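Local coordinates for epimerase domain-containing protein (Bacillus cereus HuA2-4, PDB 6ZLK) that interconverts UDP-glucuronic acid and UDP-galacturonic acid as an NAD-dependent 4-epimerase of the sugar-nucleotide epimerase/dehydratase family, at residues I205-T216 with G243-I254. Residues are numbered along the deposited sequence; the frame is centred on the assembly and turned at random.
Sequences IFGDGTQTRDFT and GGKEQASILDII. With UGA (uridine-5'-diphosphate-glucuronic acid), chain F.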
loop_
_atom_site.group_PDB
_atom_site.type_symbol
_atom_site.label_atom_id
_atom_site.label_comp_id
_atom_site.label_asym_id
_atom_site.label_seq_id
_atom_site.Cartn_x
_atom_site.Cartn_y
_atom_site.Cartn_z
ATOM N N ILE A 205 28.887 -9.872 -2.542
ATOM C CA ILE A 205 27.888 -10.288 -3.541
ATOM C C ILE A 205 26.773 -10.970 -2.768
ATOM O O ILE A 205 27.074 -11.930 -2.071
ATOM C CB ILE A 205 28.526 -11.216 -4.573
ATOM C CG1 ILE A 205 29.654 -10.490 -5.306
ATOM C CG2 ILE A 205 27.458 -11.768 -5.528
ATOM C CD1 ILE A 205 30.498 -11.386 -6.217
ATOM N N PHE A 206 25.527 -10.530 -2.921
ATOM C CA PHE A 206 24.381 -11.157 -2.233
ATOM C C PHE A 206 23.888 -12.283 -3.125
ATOM O O PHE A 206 23.640 -12.085 -4.332
ATOM C CB PHE A 206 23.348 -10.091 -1.822
ATOM C CG PHE A 206 23.917 -8.958 -1.020
ATOM C CD1 PHE A 206 25.024 -9.150 -0.193
ATOM C CD2 PHE A 206 23.382 -7.688 -1.092
ATOM C CE1 PHE A 206 25.554 -8.106 0.551
ATOM C CE2 PHE A 206 23.893 -6.660 -0.328
ATOM C CZ PHE A 206 24.977 -6.858 0.489
ATOM N N GLY A 207 23.895 -13.494 -2.588
ATOM C CA GLY A 207 23.571 -14.679 -3.377
ATOM C C GLY A 207 24.684 -14.960 -4.348
ATOM O O GLY A 207 25.847 -14.656 -4.012
ATOM N N ASP A 208 24.386 -15.498 -5.512
ATOM C CA ASP A 208 25.465 -16.032 -6.387
ATOM C C ASP A 208 25.873 -14.985 -7.445
ATOM O O ASP A 208 26.811 -15.219 -8.175
ATOM C CB ASP A 208 25.072 -17.339 -7.052
ATOM C CG ASP A 208 23.855 -17.252 -7.940
ATOM O OD1 ASP A 208 23.448 -16.134 -8.298
ATOM O OD2 ASP A 208 23.285 -18.329 -8.235
ATOM N N GLY A 209 25.299 -13.781 -7.427
ATOM C CA GLY A 209 25.708 -12.763 -8.399
ATOM C C GLY A 209 25.080 -12.927 -9.758
ATOM O O GLY A 209 25.325 -12.086 -10.675
ATOM N N THR A 210 24.276 -13.977 -9.973
ATOM C CA THR A 210 23.669 -14.194 -11.309
ATOM C C THR A 210 22.347 -13.417 -11.447
ATOM O O THR A 210 21.831 -13.419 -12.573
ATOM C CB THR A 210 23.417 -15.683 -11.598
ATOM O OG1 THR A 210 22.421 -16.148 -10.695
ATOM C CG2 THR A 210 24.705 -16.480 -11.485
ATOM N N GLN A 211 21.881 -12.795 -10.378
ATOM C CA GLN A 211 20.696 -11.908 -10.408
ATOM C C GLN A 211 20.962 -10.808 -11.446
ATOM O O GLN A 211 22.105 -10.400 -11.617
ATOM C CB GLN A 211 20.311 -11.302 -9.072
ATOM C CG GLN A 211 21.411 -10.471 -8.435
ATOM C CD GLN A 211 22.285 -11.196 -7.446
ATOM O OE1 GLN A 211 22.732 -12.331 -7.677
ATOM N NE2 GLN A 211 22.502 -10.544 -6.307
ATOM N N THR A 212 19.918 -10.393 -12.153
ATOM C CA THR A 212 20.062 -9.390 -13.238
ATOM C C THR A 212 19.154 -8.223 -12.906
ATOM O O THR A 212 18.123 -8.359 -12.216
ATOM C CB THR A 212 19.754 -9.950 -14.630
ATOM O OG1 THR A 212 18.392 -10.377 -14.692
ATOM C CG2 THR A 212 20.646 -11.111 -14.970
ATOM N N ARG A 213 19.552 -7.092 -13.419
ATOM C CA ARG A 213 18.739 -5.887 -13.328
ATOM C C ARG A 213 18.779 -5.152 -14.666
ATOM O O ARG A 213 19.770 -5.233 -15.426
ATOM C CB ARG A 213 19.270 -4.889 -12.285
ATOM C CG ARG A 213 19.256 -5.377 -10.848
ATOM C CD ARG A 213 17.830 -5.520 -10.353
ATOM N NE ARG A 213 17.733 -5.953 -8.942
ATOM C CZ ARG A 213 17.515 -7.206 -8.527
ATOM N NH1 ARG A 213 17.452 -8.210 -9.386
ATOM N NH2 ARG A 213 17.301 -7.450 -7.230
ATOM N N ASP A 214 17.718 -4.424 -14.879
ATOM C CA ASP A 214 17.610 -3.452 -15.991
ATOM C C ASP A 214 18.205 -2.133 -15.518
ATOM O O ASP A 214 17.482 -1.174 -15.266
ATOM C CB ASP A 214 16.141 -3.259 -16.324
ATOM C CG ASP A 214 16.002 -2.601 -17.668
ATOM O OD1 ASP A 214 17.016 -2.013 -18.143
ATOM O OD2 ASP A 214 14.911 -2.788 -18.267
ATOM N N PHE A 215 19.503 -2.092 -15.454
ATOM C CA PHE A 215 20.207 -0.932 -14.899
ATOM C C PHE A 215 20.002 0.264 -15.816
ATOM O O PHE A 215 20.169 0.170 -17.040
ATOM C CB PHE A 215 21.678 -1.259 -14.861
ATOM C CG PHE A 215 22.036 -2.320 -13.855
ATOM C CD1 PHE A 215 21.886 -2.097 -12.495
ATOM C CD2 PHE A 215 22.493 -3.556 -14.288
ATOM C CE1 PHE A 215 22.233 -3.068 -11.563
ATOM C CE2 PHE A 215 22.842 -4.536 -13.360
ATOM C CZ PHE A 215 22.717 -4.284 -12.004
ATOM N N THR A 216 19.619 1.371 -15.222
ATOM C CA THR A 216 19.275 2.610 -15.941
ATOM C C THR A 216 20.344 3.653 -15.612
ATOM O O THR A 216 20.416 4.129 -14.502
ATOM C CB THR A 216 17.869 3.125 -15.656
ATOM O OG1 THR A 216 16.932 2.041 -15.805
ATOM C CG2 THR A 216 17.544 4.300 -16.555
ATOM N N GLY A 243 13.511 2.373 -18.013
ATOM C CA GLY A 243 14.548 1.353 -17.898
ATOM C C GLY A 243 15.723 1.641 -18.784
ATOM O O GLY A 243 15.727 2.657 -19.498
ATOM N N GLY A 244 16.707 0.773 -18.669
ATOM C CA GLY A 244 18.023 1.067 -19.196
ATOM C C GLY A 244 18.269 0.480 -20.547
ATOM O O GLY A 244 17.423 -0.273 -21.110
ATOM N N LYS A 245 19.462 0.766 -21.046
ATOM C CA LYS A 245 19.863 0.274 -22.386
ATOM C C LYS A 245 20.155 -1.227 -22.375
ATOM O O LYS A 245 19.885 -1.915 -23.361
ATOM C CB LYS A 245 21.055 1.091 -22.873
ATOM C CG LYS A 245 21.338 0.801 -24.329
ATOM C CD LYS A 245 22.524 1.541 -24.806
ATOM C CE LYS A 245 22.736 1.384 -26.293
ATOM N NZ LYS A 245 23.871 2.267 -26.636
ATOM N N GLU A 246 20.772 -1.733 -21.312
ATOM C CA GLU A 246 21.406 -3.077 -21.289
ATOM C C GLU A 246 21.154 -3.725 -19.929
ATOM O O GLU A 246 21.502 -3.120 -18.911
ATOM C CB GLU A 246 22.905 -2.958 -21.539
ATOM C CG GLU A 246 23.272 -2.528 -22.950
ATOM C CD GLU A 246 24.716 -2.105 -23.248
ATOM O OE1 GLU A 246 25.594 -2.123 -22.318
ATOM O OE2 GLU A 246 24.965 -1.731 -24.442
ATOM N N GLN A 247 20.605 -4.921 -19.918
ATOM C CA GLN A 247 20.373 -5.701 -18.684
ATOM C C GLN A 247 21.663 -6.461 -18.418
ATOM O O GLN A 247 22.353 -6.826 -19.350
ATOM C CB GLN A 247 19.142 -6.598 -18.801
ATOM C CG GLN A 247 17.851 -5.820 -19.042
ATOM C CD GLN A 247 17.691 -5.324 -20.469
ATOM O OE1 GLN A 247 17.864 -6.090 -21.417
ATOM N NE2 GLN A 247 17.430 -4.026 -20.650
ATOM N N ALA A 248 22.002 -6.682 -17.155
ATOM C CA ALA A 248 23.229 -7.435 -16.854
ATOM C C ALA A 248 23.099 -8.107 -15.484
ATOM O O ALA A 248 22.321 -7.622 -14.631
ATOM C CB ALA A 248 24.448 -6.535 -16.872
ATOM N N SER A 249 23.917 -9.126 -15.249
ATOM C CA SER A 249 24.038 -9.720 -13.894
ATOM C C SER A 249 25.055 -8.914 -13.066
ATOM O O SER A 249 25.900 -8.214 -13.633
ATOM C CB SER A 249 24.390 -11.168 -13.960
ATOM O OG SER A 249 25.730 -11.332 -14.427
ATOM N N ILE A 250 25.106 -9.190 -11.763
ATOM C CA ILE A 250 26.131 -8.600 -10.905
ATOM C C ILE A 250 27.489 -9.174 -11.291
ATOM O O ILE A 250 28.488 -8.398 -11.319
ATOM C CB ILE A 250 25.767 -8.801 -9.438
ATOM C CG1 ILE A 250 24.566 -7.929 -9.102
ATOM C CG2 ILE A 250 26.954 -8.582 -8.543
ATOM C CD1 ILE A 250 24.886 -6.448 -9.076
ATOM N N LEU A 251 27.562 -10.437 -11.673
ATOM C CA LEU A 251 28.854 -11.006 -12.112
ATOM C C LEU A 251 29.309 -10.323 -13.401
ATOM O O LEU A 251 30.542 -10.098 -13.556
ATOM C CB LEU A 251 28.707 -12.504 -12.309
ATOM C CG LEU A 251 28.522 -13.304 -11.024
ATOM C CD1 LEU A 251 28.272 -14.753 -11.385
ATOM C CD2 LEU A 251 29.679 -13.155 -10.072
ATOM N N ASP A 252 28.395 -10.031 -14.311
ATOM C CA ASP A 252 28.726 -9.371 -15.599
ATOM C C ASP A 252 29.317 -7.998 -15.277
ATOM O O ASP A 252 30.325 -7.638 -15.898
ATOM C CB ASP A 252 27.490 -9.149 -16.479
ATOM C CG ASP A 252 26.819 -10.362 -17.080
ATOM O OD1 ASP A 252 27.539 -11.383 -17.202
ATOM O OD2 ASP A 252 25.546 -10.268 -17.384
ATOM N N ILE A 253 28.689 -7.256 -14.364
ATOM C CA ILE A 253 29.104 -5.890 -13.970
ATOM C C ILE A 253 30.516 -5.972 -13.402
ATOM O O ILE A 253 31.375 -5.112 -13.751
ATOM C CB ILE A 253 28.085 -5.292 -12.980
ATOM C CG1 ILE A 253 26.721 -5.050 -13.628
ATOM C CG2 ILE A 253 28.630 -4.022 -12.346
ATOM C CD1 ILE A 253 26.695 -4.066 -14.723
ATOM N N ILE A 254 30.739 -6.916 -12.468
ATOM C CA ILE A 254 32.065 -7.048 -11.838
ATOM C C ILE A 254 33.092 -7.259 -12.957
ATOM O O ILE A 254 34.146 -6.611 -12.868
ATOM C CB ILE A 254 32.074 -8.155 -10.785
ATOM C CG1 ILE A 254 31.224 -7.749 -9.588
ATOM C CG2 ILE A 254 33.508 -8.468 -10.385
ATOM C CD1 ILE A 254 30.990 -8.847 -8.587
HETATM C "C1'" UGA F . 17.535 -0.032 -6.578
HETATM C "C2'" UGA F . 17.352 1.103 -5.581
HETATM O "O2'" UGA F . 18.144 0.803 -4.438
HETATM C "C3'" UGA F . 15.913 1.280 -5.156
HETATM O "O3'" UGA F . 15.831 2.512 -4.436
HETATM C "C4'" UGA F . 14.963 1.296 -6.342
HETATM O "O4'" UGA F . 13.617 1.286 -5.850
HETATM C "C5'" UGA F . 15.213 0.069 -7.234
HETATM O "O5'" UGA F . 16.588 0.041 -7.628
HETATM C "C6'" UGA F . 14.369 -0.035 -8.516
HETATM O "O'P" UGA F . 13.209 0.306 -8.513
HETATM O "O'Q" UGA F . 14.857 -0.513 -9.504
HETATM P PB UGA F . 18.194 -2.568 -6.394
HETATM O O1B UGA F . 17.754 -3.031 -7.717
HETATM O O2B UGA F . 18.159 -3.463 -5.206
HETATM O O3B UGA F . 17.473 -1.242 -5.851
HETATM O O3A UGA F . 19.660 -1.974 -6.603
HETATM P PA UGA F . 21.122 -2.233 -6.017
HETATM O O1A UGA F . 21.115 -1.857 -4.600
HETATM O O2A UGA F . 22.063 -1.595 -6.953
HETATM O O5D UGA F . 21.252 -3.838 -6.113
HETATM C C5D UGA F . 21.259 -4.543 -7.339
HETATM C C4D UGA F . 21.668 -5.958 -7.057
HETATM O O4D UGA F . 22.974 -5.991 -6.431
HETATM C C3D UGA F . 20.732 -6.724 -6.117
HETATM O O3D UGA F . 20.453 -7.946 -6.805
HETATM C C2D UGA F . 21.545 -6.936 -4.838
HETATM O O2D UGA F . 21.394 -8.263 -4.360
HETATM C C1D UGA F . 22.985 -6.871 -5.329
HETATM N N1 UGA F . 23.949 -6.358 -4.345
HETATM C C6 UGA F . 23.775 -5.146 -3.736
HETATM C C2 UGA F . 25.111 -7.101 -4.185
HETATM O O2 UGA F . 25.292 -8.197 -4.703
HETATM N N3 UGA F . 26.042 -6.517 -3.387
HETATM C C4 UGA F . 25.940 -5.309 -2.739
HETATM O O4 UGA F . 26.872 -4.955 -2.023
HETATM C C5 UGA F . 24.699 -4.605 -2.935
HETATM O O HOH W 1 14.914 -1.461 -20.450
HETATM O O HOH W 2 21.946 -0.499 -18.839
#
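Asp214 OD1 takes the backbone N-H of Gly244 at 2.9 Å, from above the carboxylate plane, and a weak bond from Gln247 NE2; the Gln247 amide lies alongside with its plane 81° from the carboxylate. With chi1 at -164°, Asp214 holds CG anti to its own N and brings the carboxylate round to the 243-254 side, where OD2 receives a water that also donates to Gly244 O, and the N-H of Ala282. Next along, Arg213 and Ala248 form an antiparallel hydrogen-bonded pair, Arg213 N to Ala248 O at 3.1 Å and Ala248 N to Arg213 O, followed by the non-hydrogen-bonded pair Thr212 and Ser249. There the second strand becomes a helix: Ser249 and Asp252 close a capping box, while Ile250 N binds Gln211 O and Leu251 N binds Gly209 O at 3.0 Å. On the side of Ala248 CB, Phe215 sets CE2 3.9 Å from Ile253 CG1 and its edge against Ile250 CD1, with Arg213 CB over the centre of one face. At the far end Ile205 CD1 meets Ile254 CD1 tip to tip at 3.5 Å. Ile205, Phe206, Gln211, Arg213 and Ile250 line the nucleotide pocket. Phe206 N binds uracil O2 at 2.9 Å, with the base over one face of the Phe206 ring; Gln211 NE2, held by Phe206 O, reaches the ribose O2D, and Ile250 CD1 touches the ring oxygen O4D. Arg213 NE bonds to diphosphate O1B in its guanidinium plane, or to O2B of the UDP-galacturonic acid sharing the site, while ribose O3D lies over one guanidinium face. This antiparallel strand pair running into a capped helix belongs to the extended short-chain dehydrogenase/reductase fold, where the loop, the Arg213 strand and the helix start form one side of the uridine diphosphate site.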